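Local coordinates for tail fiber protein (Acinetobacter phage AM24, PDB 5W5P) that probably recognises and degrades the capsular polysaccharide of its Acinetobacter baumannii host, acting as a trimeric tailspike, at residues M500-A505 / F561-S566; S463-L466 / H471-A474; P567-E572 / Y578-S583. One frame throughout, in Å; residues are numbered along the deposited sequence.

All three contacts lie near one another in the C-terminal antiparallel β-sandwich, beyond the long parallel β-helix. Contact 1 is fully buried and joins strand 492-503 of one sheet to the loop after strand 558-559 by apolar, ring and selenium packing, with no hydrogen bond between its segments. Contacts 2 and 3 are partly buried and belong to the other sheet, where strands 470-477 and 577-582 are neighbours; contact 2 has one backbone hydrogen bond and packing round an imidazole, whereas contact 3 is a full antiparallel pairing with a salt bridge on its outer face. V473 of contact 2 and L582 of contact 3 pack against M500 and F564, linking both to contact 1.

Contact 1 of 3, residues M500-A505 / F561-S566; sequences MQMKTA and FKHFTS
M502 lies between the rings of H563 and F564, giving a CH-π contact and a hydrophobic edge contact inside the C-terminal β-sandwich. M500 and M502 are both selenomethionines on strand 492-503, and the loop 561-566 lies across them. CG of M502 sits 3.6 Å from the centroid of the H563 ring, almost exactly on the ring normal (5° off). CB of M502 follows over the same face, reaching NE2 of H563 at 3.6 Å. The imidazole thus lies between M502 and F561, CD2 of which sits over the rim of the other face, while CE1 of H563 lies at the edge of the phenyl ring of F561.

Both ring nitrogens have partners that help set the rotation of the imidazole. ND1 of H563 donates to O of F561 at 2.9 Å, meeting the carbonyl from above its plane, and NE2 is hydrogen-bonded to T596 OG1.

Beyond CG the M502 chain bends (chi2 -59°), which lifts SE higher above the imidazole, still roughly over its face, and takes CE to F564. M500 comes to the same phenyl ring from another direction: its SE lies 5.1 Å from the F564 centroid, an oblique Met-aromatic contact. Y585 packs edge-to-face with F564, and V599 of strand 598-608 touches both selenomethionines. In contrast, Q501, between them in the strand, reaches a neighbouring subunit. The methyl of M502 completes the contact: its CE meets CE2 of F564 at 3.6 Å, at the edge of the phenyl ring and near its plane.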
HETATM    1  N   MSE A 500      32.119  29.441  -9.533  1.00 49.18           N
HETATM    2  CA  MSE A 500      33.560  29.323  -9.378  1.00 50.36           C
HETATM    3  C   MSE A 500      34.020  29.882  -8.042  1.00 53.07           C
HETATM    4  O   MSE A 500      33.733  31.033  -7.702  1.00 54.38           O
HETATM    5  CB  MSE A 500      34.289  30.044 -10.513  1.00 54.45           C
HETATM    6  CG  MSE A 500      33.901  29.596 -11.911  1.00 59.96           C
HETATM    7 SE   MSE A 500      34.232  30.986 -13.252  1.00 60.78          SE
HETATM    8  CE  MSE A 500      32.667  32.097 -12.905  1.00 61.29           C
ATOM      9  N   GLN A 501      34.747  29.062  -7.289  1.00 53.02           N
ATOM     10  CA  GLN A 501      35.350  29.468  -6.027  1.00 52.01           C
ATOM     11  C   GLN A 501      36.862  29.466  -6.213  1.00 48.76           C
ATOM     12  O   GLN A 501      37.465  28.406  -6.417  1.00 49.10           O
ATOM     13  CB  GLN A 501      34.920  28.537  -4.894  1.00 44.54           C
ATOM     14  CG  GLN A 501      33.457  28.702  -4.506  1.00 49.39           C
ATOM     15  CD  GLN A 501      32.989  27.674  -3.483  1.00 48.76           C
ATOM     16  OE1 GLN A 501      33.064  26.466  -3.717  1.00 45.68           O
ATOM     17  NE2 GLN A 501      32.505  28.155  -2.343  1.00 48.18           N
HETATM   18  N   MSE A 502      37.470  30.647  -6.162  1.00 46.72           N
HETATM   19  CA  MSE A 502      38.922  30.748  -6.279  1.00 52.53           C
HETATM   20  C   MSE A 502      39.550  30.473  -4.923  1.00 53.12           C
HETATM   21  O   MSE A 502      39.241  31.140  -3.933  1.00 48.57           O
HETATM   22  CB  MSE A 502      39.350  32.123  -6.805  1.00 57.75           C
HETATM   23  CG  MSE A 502      38.294  32.849  -7.624  1.00 63.49           C
HETATM   24 SE   MSE A 502      37.681  31.871  -9.206  1.00 68.29          SE
HETATM   25  CE  MSE A 502      36.150  32.995  -9.633  1.00 68.70           C
ATOM     26  N   LYS A 503      40.434  29.480  -4.883  1.00 51.86           N
ATOM     27  CA  LYS A 503      40.999  28.999  -3.636  1.00 50.96           C
ATOM     28  C   LYS A 503      42.517  28.966  -3.722  1.00 52.41           C
ATOM     29  O   LYS A 503      43.100  28.885  -4.806  1.00 54.57           O
ATOM     30  CB  LYS A 503      40.471  27.603  -3.281  1.00 50.67           C
ATOM     31  CG  LYS A 503      38.957  27.496  -3.244  1.00 49.67           C
ATOM     32  CD  LYS A 503      38.528  26.084  -2.884  1.00 50.02           C
ATOM     33  CE  LYS A 503      37.021  25.947  -2.861  1.00 46.15           C
ATOM     34  NZ  LYS A 503      36.631  24.595  -2.389  1.00 45.82           N
ATOM     35  N   THR A 504      43.148  29.035  -2.553  1.00 52.96           N
ATOM     36  CA  THR A 504      44.588  28.862  -2.432  1.00 55.16           C
ATOM     37  C   THR A 504      44.913  27.372  -2.468  1.00 58.59           C
ATOM     38  O   THR A 504      44.050  26.526  -2.717  1.00 57.45           O
ATOM     39  CB  THR A 504      45.096  29.513  -1.150  1.00 55.75           C
ATOM     40  OG1 THR A 504      44.528  28.837  -0.022  1.00 56.19           O
ATOM     41  CG2 THR A 504      44.711  30.982  -1.102  1.00 55.69           C
ATOM     42  N   ALA A 505      46.174  27.030  -2.203  1.00 62.61           N
ATOM     43  CA  ALA A 505      46.552  25.623  -2.140  1.00 62.16           C
ATOM     44  C   ALA A 505      45.845  24.904  -0.998  1.00 64.47           C
ATOM     45  O   ALA A 505      45.472  23.733  -1.144  1.00 66.71           O
ATOM     46  CB  ALA A 505      48.067  25.491  -1.999  1.00 61.89           C
ATOM     47  N   PHE A 561      38.562  39.003  -3.517  1.00 57.97           N
ATOM     48  CA  PHE A 561      39.262  39.705  -4.583  1.00 52.59           C
ATOM     49  C   PHE A 561      38.551  39.518  -5.917  1.00 55.89           C
ATOM     50  O   PHE A 561      38.048  38.433  -6.221  1.00 62.25           O
ATOM     51  CB  PHE A 561      40.703  39.199  -4.688  1.00 52.10           C
ATOM     52  CG  PHE A 561      41.553  39.954  -5.678  1.00 58.63           C
ATOM     53  CD1 PHE A 561      42.008  41.233  -5.390  1.00 56.09           C
ATOM     54  CD2 PHE A 561      41.919  39.376  -6.886  1.00 58.19           C
ATOM     55  CE1 PHE A 561      42.797  41.919  -6.289  1.00 54.68           C
ATOM     56  CE2 PHE A 561      42.712  40.064  -7.791  1.00 57.35           C
ATOM     57  CZ  PHE A 561      43.149  41.336  -7.492  1.00 54.67           C
ATOM     58  N   LYS A 562      38.520  40.582  -6.715  1.00 59.28           N
ATOM     59  CA  LYS A 562      37.964  40.535  -8.067  1.00 60.62           C
ATOM     60  C   LYS A 562      38.998  39.896  -8.990  1.00 58.91           C
ATOM     61  O   LYS A 562      39.987  40.529  -9.370  1.00 58.85           O
ATOM     62  CB  LYS A 562      37.589  41.940  -8.532  1.00 60.89           C
ATOM     63  CG  LYS A 562      37.104  42.023  -9.968  1.00 60.50           C
ATOM     64  CD  LYS A 562      36.891  43.468 -10.401  1.00 59.43           C
ATOM     65  CE  LYS A 562      36.387  43.531 -11.832  1.00 63.47           C
ATOM     66  NZ  LYS A 562      36.090  44.915 -12.288  1.00 69.17           N
ATOM     67  N   HIS A 563      38.774  38.630  -9.358  1.00 56.30           N
ATOM     68  CA  HIS A 563      39.767  37.887 -10.128  1.00 55.83           C
ATOM     69  C   HIS A 563      39.651  38.131 -11.628  1.00 56.50           C
ATOM     70  O   HIS A 563      40.660  38.054 -12.342  1.00 55.47           O
ATOM     71  CB  HIS A 563      39.640  36.387  -9.847  1.00 54.70           C
ATOM     72  CG  HIS A 563      40.218  35.962  -8.533  1.00 54.68           C
ATOM     73  ND1 HIS A 563      39.662  36.323  -7.325  1.00 54.84           N
ATOM     74  CD2 HIS A 563      41.304  35.207  -8.237  1.00 55.75           C
ATOM     75  CE1 HIS A 563      40.381  35.809  -6.341  1.00 56.70           C
ATOM     76  NE2 HIS A 563      41.382  35.128  -6.867  1.00 56.33           N
ATOM     77  N   PHE A 564      38.449  38.413 -12.124  1.00 54.83           N
ATOM     78  CA  PHE A 564      38.207  38.570 -13.551  1.00 56.03           C
ATOM     79  C   PHE A 564      37.956  40.035 -13.889  1.00 55.95           C
ATOM     80  O   PHE A 564      37.257  40.741 -13.157  1.00 56.38           O
ATOM     81  CB  PHE A 564      37.016  37.713 -13.997  1.00 53.82           C
ATOM     82  CG  PHE A 564      37.288  36.231 -13.977  1.00 51.55           C
ATOM     83  CD1 PHE A 564      37.923  35.618 -15.046  1.00 48.40           C
ATOM     84  CD2 PHE A 564      36.900  35.451 -12.895  1.00 54.33           C
ATOM     85  CE1 PHE A 564      38.173  34.262 -15.042  1.00 50.97           C
ATOM     86  CE2 PHE A 564      37.142  34.086 -12.884  1.00 56.23           C
ATOM     87  CZ  PHE A 564      37.783  33.492 -13.961  1.00 56.43           C
ATOM     88  N   THR A 565      38.537  40.492 -14.997  1.00 56.18           N
ATOM     89  CA  THR A 565      38.341  41.854 -15.496  1.00 57.44           C
ATOM     90  C   THR A 565      37.733  41.752 -16.893  1.00 57.34           C
ATOM     91  O   THR A 565      38.434  41.440 -17.860  1.00 55.07           O
ATOM     92  CB  THR A 565      39.651  42.640 -15.501  1.00 56.25           C
ATOM     93  OG1 THR A 565      40.095  42.833 -14.151  1.00 55.81           O
ATOM     94  CG2 THR A 565      39.466  43.996 -16.165  1.00 52.52           C
ATOM     95  N   SER A 566      36.423  42.004 -16.981  1.00 59.60           N
ATOM     96  CA  SER A 566      35.620  41.910 -18.198  1.00 58.23           C
ATOM     97  C   SER A 566      35.919  40.622 -18.958  1.00 56.68           C
ATOM     98  O   SER A 566      36.525  40.658 -20.035  1.00 54.67           O
ATOM     99  CB  SER A 566      35.857  43.132 -19.088  1.00 58.31           C
ATOM    100  OG  SER A 566      37.170  43.127 -19.606  1.00 64.60           O
TER

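Contact 2 of 3, residues S463-L466 / H471-A474; sequences STNL and HTVA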
ATOM      1  N   SER A 463      48.152  26.317 -12.326  1.00 62.23           N
ATOM      2  CA  SER A 463      49.376  25.889 -12.995  1.00 63.02           C
ATOM      3  C   SER A 463      49.099  25.119 -14.281  1.00 65.72           C
ATOM      4  O   SER A 463      49.982  25.037 -15.141  1.00 65.45           O
ATOM      5  CB  SER A 463      50.215  25.030 -12.049  1.00 59.95           C
ATOM      6  OG  SER A 463      49.493  23.882 -11.632  1.00 59.24           O
ATOM      7  N   THR A 464      47.896  24.564 -14.432  1.00 68.74           N
ATOM      8  CA  THR A 464      47.526  23.738 -15.574  1.00 69.64           C
ATOM      9  C   THR A 464      46.549  24.405 -16.527  1.00 66.21           C
ATOM     10  O   THR A 464      46.570  24.104 -17.720  1.00 66.14           O
ATOM     11  CB  THR A 464      46.891  22.424 -15.097  1.00 77.85           C
ATOM     12  OG1 THR A 464      47.628  21.904 -13.987  1.00 84.73           O
ATOM     13  CG2 THR A 464      46.863  21.392 -16.215  1.00 80.56           C
ATOM     14  N   ASN A 465      45.683  25.285 -16.032  1.00 60.19           N
ATOM     15  CA  ASN A 465      44.569  25.811 -16.808  1.00 58.88           C
ATOM     16  C   ASN A 465      44.570  27.334 -16.826  1.00 60.83           C
ATOM     17  O   ASN A 465      43.516  27.972 -16.852  1.00 62.64           O
ATOM     18  CB  ASN A 465      43.234  25.289 -16.274  1.00 53.47           C
ATOM     19  CG  ASN A 465      43.228  23.784 -16.068  1.00 54.37           C
ATOM     20  OD1 ASN A 465      43.718  23.284 -15.056  1.00 53.70           O
ATOM     21  ND2 ASN A 465      42.658  23.055 -17.021  1.00 55.14           N
ATOM     22  N   LEU A 466      45.753  27.942 -16.810  1.00 61.98           N
ATOM     23  CA  LEU A 466      45.875  29.396 -16.881  1.00 61.08           C
ATOM     24  C   LEU A 466      46.971  29.734 -17.880  1.00 65.66           C
ATOM     25  O   LEU A 466      48.151  29.478 -17.621  1.00 65.97           O
ATOM     26  CB  LEU A 466      46.182  30.000 -15.512  1.00 58.45           C
ATOM     27  CG  LEU A 466      46.453  31.502 -15.495  1.00 57.23           C
ATOM     28  CD1 LEU A 466      45.256  32.264 -16.045  1.00 56.25           C
ATOM     29  CD2 LEU A 466      46.795  31.963 -14.090  1.00 55.82           C
ATOM     30  N   HIS A 471      41.603  31.472 -18.238  1.00 57.07           N
ATOM     31  CA  HIS A 471      41.504  30.425 -17.228  1.00 57.73           C
ATOM     32  C   HIS A 471      40.377  29.468 -17.602  1.00 57.03           C
ATOM     33  O   HIS A 471      39.237  29.897 -17.807  1.00 56.43           O
ATOM     34  CB  HIS A 471      41.259  31.028 -15.843  1.00 58.66           C
ATOM     35  CG  HIS A 471      41.770  30.184 -14.720  1.00 59.35           C
ATOM     36  ND1 HIS A 471      41.354  28.885 -14.517  1.00 59.18           N
ATOM     37  CD2 HIS A 471      42.667  30.450 -13.741  1.00 60.71           C
ATOM     38  CE1 HIS A 471      41.975  28.387 -13.462  1.00 60.61           C
ATOM     39  NE2 HIS A 471      42.778  29.315 -12.973  1.00 60.08           N
ATOM     40  N   THR A 472      40.699  28.180 -17.700  1.00 54.51           N
ATOM     41  CA  THR A 472      39.678  27.174 -17.950  1.00 55.66           C
ATOM     42  C   THR A 472      38.788  27.055 -16.720  1.00 60.59           C
ATOM     43  O   THR A 472      39.283  26.937 -15.595  1.00 62.33           O
ATOM     44  CB  THR A 472      40.325  25.826 -18.271  1.00 56.21           C
ATOM     45  OG1 THR A 472      41.352  25.997 -19.256  1.00 58.78           O
ATOM     46  CG2 THR A 472      39.292  24.840 -18.789  1.00 56.10           C
ATOM     47  N   VAL A 473      37.475  27.101 -16.922  1.00 56.44           N
ATOM     48  CA  VAL A 473      36.543  27.157 -15.802  1.00 49.94           C
ATOM     49  C   VAL A 473      35.604  25.964 -15.750  1.00 47.83           C
ATOM     50  O   VAL A 473      34.953  25.755 -14.713  1.00 49.87           O
ATOM     51  CB  VAL A 473      35.731  28.468 -15.813  1.00 50.30           C
ATOM     52  CG1 VAL A 473      36.619  29.612 -15.372  1.00 55.86           C
ATOM     53  CG2 VAL A 473      35.099  28.718 -17.186  1.00 47.92           C
ATOM     54  N   ALA A 474      35.533  25.156 -16.800  1.00 45.65           N
ATOM     55  CA  ALA A 474      34.563  24.074 -16.854  1.00 46.14           C
ATOM     56  C   ALA A 474      34.944  23.142 -17.992  1.00 46.10           C
ATOM     57  O   ALA A 474      35.687  23.515 -18.904  1.00 45.24           O
ATOM     58  CB  ALA A 474      33.136  24.601 -17.040  1.00 48.88           C
TER
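The imidazole of H471 has the carbonyl O of N465 over one face, 3.3 Å above the ring plane and shifted toward the rim. L466 comes at the same ring obliquely, with CD1 at 3.9 Å from CD2 of H471, and the two side chains run nearly perpendicular to each other. Y585 adds an edge-to-face ring contact. In the plane of the imidazole, ND1 of H471 donates to O of T472 at 3.0 Å, a fairly straight bond (158° at the hydrogen). NE2 is hydrogen-bonded to S462 OG. With chi1 at -153° the ring swings to the side of its own carbonyl carbon, where ND1 can reach forward to the next residue's oxygen. The bonds at ND1 and NE2 help fix the ring's rotation with one face toward the N465 carbonyl.

That carbonyl does most of the backbone work. N465 O accepts from N of T472 at 2.9 Å and also receives a CA-H...O contact from H471, whose CA is 3.2 Å away. One residue on, L466 and H471 form an antiparallel non-hydrogen-bonded pair. T472 packs against N465 through aliphatic carbons, CB to CB at 3.6 Å.

The arrangement is a tight β-hairpin whose short first strand, 466-467, follows directly on the weakly bonded turn of helix 462-465. Its long strand, 470-477, pairs on its other edge with 577-582, where V473 and A474 both face L580 in a classic β bulge. F460 of strand 451-461 touches N465 and T472, while V473 and A474 pack onto strand 492-503 of the opposing sheet.

Contact 3 of 3, residues P567-E572 / Y578-S583; sequences PVLTIE and YLLKLS
T570 pairs with K581 and E572 with L579 through reciprocal backbone hydrogen bonds, the T570 N to K581 O bond being 2.9 Å and the L579 N to E572 O bond 2.8 Å. Between them, I571 and L580 make a non-hydrogen-bonded pair, as do L569 and L582. At the open end of the two strands a side chain takes over: S583 OG accepts from N of V568 at 2.8 Å, while the S583 N to V568 O bond is weak.

The charged pair lies diagonally on the face carrying T570, E572, L579 and K581. NZ of the extended K581 chain meets OE1 of E572 at 2.7 Å, on the anti side of the carboxylate and 30° out of its plane.

Apolar contacts fill the other face. CG2 of I571 lies 3.8 Å from CG of L580, the two side chains pointing the same way, and CD1 of I571 touches CD2 of Y578. L569 CB rests on CD2 of L582 at 4.0 Å. This face turns inward, where L580 meets M496 and V517 of the opposing sheet.

Strands 569-574 and 577-582 thus form an antiparallel β-hairpin that is part of one layer of the β-sandwich.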
ATOM      1  N   PRO A 567      35.501  39.470 -18.441  1.00 57.99           N
ATOM      2  CA  PRO A 567      35.897  38.200 -19.060  1.00 58.86           C
ATOM      3  C   PRO A 567      35.158  37.918 -20.358  1.00 57.36           C
ATOM      4  O   PRO A 567      34.008  38.321 -20.557  1.00 55.30           O
ATOM      5  CB  PRO A 567      35.541  37.166 -17.990  1.00 56.65           C
ATOM      6  CG  PRO A 567      34.412  37.787 -17.247  1.00 54.17           C
ATOM      7  CD  PRO A 567      34.673  39.269 -17.241  1.00 53.15           C
ATOM      8  N   VAL A 568      35.840  37.198 -21.243  1.00 57.21           N
ATOM      9  CA  VAL A 568      35.286  36.736 -22.509  1.00 57.38           C
ATOM     10  C   VAL A 568      35.380  35.215 -22.521  1.00 57.64           C
ATOM     11  O   VAL A 568      36.399  34.649 -22.111  1.00 57.84           O
ATOM     12  CB  VAL A 568      36.025  37.363 -23.710  1.00 54.20           C
ATOM     13  CG1 VAL A 568      35.946  36.470 -24.937  1.00 49.56           C
ATOM     14  CG2 VAL A 568      35.452  38.734 -24.014  1.00 49.02           C
ATOM     15  N   LEU A 569      34.308  34.559 -22.962  1.00 56.54           N
ATOM     16  CA  LEU A 569      34.237  33.103 -22.961  1.00 56.23           C
ATOM     17  C   LEU A 569      34.796  32.538 -24.262  1.00 57.20           C
ATOM     18  O   LEU A 569      34.428  32.984 -25.353  1.00 57.66           O
ATOM     19  CB  LEU A 569      32.794  32.634 -22.766  1.00 54.98           C
ATOM     20  CG  LEU A 569      32.496  31.190 -23.185  1.00 52.91           C
ATOM     21  CD1 LEU A 569      33.163  30.197 -22.242  1.00 51.92           C
ATOM     22  CD2 LEU A 569      30.994  30.941 -23.260  1.00 52.32           C
ATOM     23  N   THR A 570      35.680  31.555 -24.137  1.00 55.19           N
ATOM     24  CA  THR A 570      36.166  30.783 -25.268  1.00 52.83           C
ATOM     25  C   THR A 570      36.052  29.302 -24.933  1.00 50.83           C
ATOM     26  O   THR A 570      36.174  28.907 -23.770  1.00 48.07           O
ATOM     27  CB  THR A 570      37.620  31.139 -25.611  1.00 55.64           C
ATOM     28  OG1 THR A 570      38.405  31.155 -24.411  1.00 58.54           O
ATOM     29  CG2 THR A 570      37.695  32.508 -26.278  1.00 54.60           C
ATOM     30  N   ILE A 571      35.803  28.482 -25.952  1.00 53.17           N
ATOM     31  CA  ILE A 571      35.749  27.036 -25.762  1.00 55.69           C
ATOM     32  C   ILE A 571      36.719  26.372 -26.727  1.00 55.28           C
ATOM     33  O   ILE A 571      37.039  26.911 -27.792  1.00 57.02           O
ATOM     34  CB  ILE A 571      34.325  26.450 -25.933  1.00 51.77           C
ATOM     35  CG1 ILE A 571      33.802  26.660 -27.357  1.00 49.42           C
ATOM     36  CG2 ILE A 571      33.366  27.041 -24.908  1.00 45.31           C
ATOM     37  CD1 ILE A 571      32.417  26.078 -27.573  1.00 45.70           C
ATOM     38  N   GLU A 572      37.193  25.189 -26.336  1.00 54.18           N
ATOM     39  CA  GLU A 572      38.138  24.411 -27.125  1.00 54.56           C
ATOM     40  C   GLU A 572      37.754  22.941 -27.046  1.00 57.79           C
ATOM     41  O   GLU A 572      37.489  22.427 -25.956  1.00 62.50           O
ATOM     42  CB  GLU A 572      39.575  24.613 -26.627  1.00 51.91           C
ATOM     43  CG  GLU A 572      40.568  23.617 -27.196  1.00 55.25           C
ATOM     44  CD  GLU A 572      41.925  23.673 -26.514  1.00 57.78           C
ATOM     45  OE1 GLU A 572      42.019  24.240 -25.405  1.00 56.09           O
ATOM     46  OE2 GLU A 572      42.900  23.147 -27.096  1.00 58.28           O
ATOM     47  N   TYR A 578      34.795  19.533 -24.227  1.00 53.97           N
ATOM     48  CA  TYR A 578      34.871  20.961 -24.506  1.00 53.30           C
ATOM     49  C   TYR A 578      35.323  21.663 -23.236  1.00 55.40           C
ATOM     50  O   TYR A 578      34.704  21.501 -22.180  1.00 53.31           O
ATOM     51  CB  TYR A 578      33.524  21.508 -24.988  1.00 48.07           C
ATOM     52  CG  TYR A 578      33.306  21.322 -26.474  1.00 47.84           C
ATOM     53  CD1 TYR A 578      32.767  20.143 -26.971  1.00 47.97           C
ATOM     54  CD2 TYR A 578      33.651  22.321 -27.383  1.00 48.47           C
ATOM     55  CE1 TYR A 578      32.571  19.960 -28.325  1.00 49.85           C
ATOM     56  CE2 TYR A 578      33.460  22.145 -28.744  1.00 47.37           C
ATOM     57  CZ  TYR A 578      32.918  20.962 -29.206  1.00 50.61           C
ATOM     58  OH  TYR A 578      32.714  20.765 -30.552  1.00 55.47           O
ATOM     59  N   LEU A 579      36.413  22.417 -23.337  1.00 59.31           N
ATOM     60  CA  LEU A 579      36.919  23.209 -22.225  1.00 55.56           C
ATOM     61  C   LEU A 579      36.368  24.624 -22.345  1.00 53.20           C
ATOM     62  O   LEU A 579      36.629  25.310 -23.337  1.00 53.43           O
ATOM     63  CB  LEU A 579      38.449  23.232 -22.222  1.00 55.89           C
ATOM     64  CG  LEU A 579      39.214  21.932 -22.488  1.00 54.91           C
ATOM     65  CD1 LEU A 579      40.711  22.194 -22.448  1.00 54.78           C
ATOM     66  CD2 LEU A 579      38.835  20.855 -21.486  1.00 51.62           C
ATOM     67  N   LEU A 580      35.606  25.054 -21.346  1.00 52.87           N
ATOM     68  CA  LEU A 580      35.109  26.423 -21.294  1.00 51.48           C
ATOM     69  C   LEU A 580      36.098  27.282 -20.517  1.00 49.93           C
ATOM     70  O   LEU A 580      36.570  26.884 -19.447  1.00 46.62           O
ATOM     71  CB  LEU A 580      33.724  26.471 -20.649  1.00 50.13           C
ATOM     72  CG  LEU A 580      32.595  25.807 -21.445  1.00 46.59           C
ATOM     73  CD1 LEU A 580      32.429  24.351 -21.034  1.00 44.38           C
ATOM     74  CD2 LEU A 580      31.287  26.564 -21.275  1.00 43.60           C
ATOM     75  N   LYS A 581      36.429  28.450 -21.066  1.00 51.45           N
ATOM     76  CA  LYS A 581      37.475  29.294 -20.509  1.00 51.42           C
ATOM     77  C   LYS A 581      37.028  30.748 -20.470  1.00 53.27           C
ATOM     78  O   LYS A 581      36.280  31.210 -21.337  1.00 51.78           O
ATOM     79  CB  LYS A 581      38.774  29.192 -21.317  1.00 48.27           C
ATOM     80  CG  LYS A 581      39.107  27.805 -21.832  1.00 49.62           C
ATOM     81  CD  LYS A 581      40.288  27.869 -22.780  1.00 55.45           C
ATOM     82  CE  LYS A 581      40.724  26.493 -23.221  1.00 58.08           C
ATOM     83  NZ  LYS A 581      41.990  26.580 -23.999  1.00 61.06           N
ATOM     84  N   LEU A 582      37.512  31.470 -19.460  1.00 54.21           N
ATOM     85  CA  LEU A 582      37.258  32.893 -19.306  1.00 51.39           C
ATOM     86  C   LEU A 582      38.575  33.660 -19.297  1.00 52.80           C
ATOM     87  O   LEU A 582      39.590  33.178 -18.784  1.00 54.45           O
ATOM     88  CB  LEU A 582      36.474  33.186 -18.022  1.00 47.58           C
ATOM     89  CG  LEU A 582      35.054  32.622 -17.971  1.00 48.32           C
ATOM     90  CD1 LEU A 582      34.442  32.815 -16.592  1.00 44.95           C
ATOM     91  CD2 LEU A 582      34.185  33.258 -19.048  1.00 51.44           C
ATOM     92  N   SER A 583      38.546  34.864 -19.863  1.00 51.88           N
ATOM     93  CA  SER A 583      39.725  35.708 -19.978  1.00 54.33           C
ATOM     94  C   SER A 583      39.738  36.768 -18.875  1.00 55.20           C
ATOM     95  O   SER A 583      38.844  36.837 -18.025  1.00 51.01           O
ATOM     96  CB  SER A 583      39.783  36.354 -21.364  1.00 50.53           C
ATOM     97  OG  SER A 583      38.599  37.087 -21.634  1.00 51.35           O
TER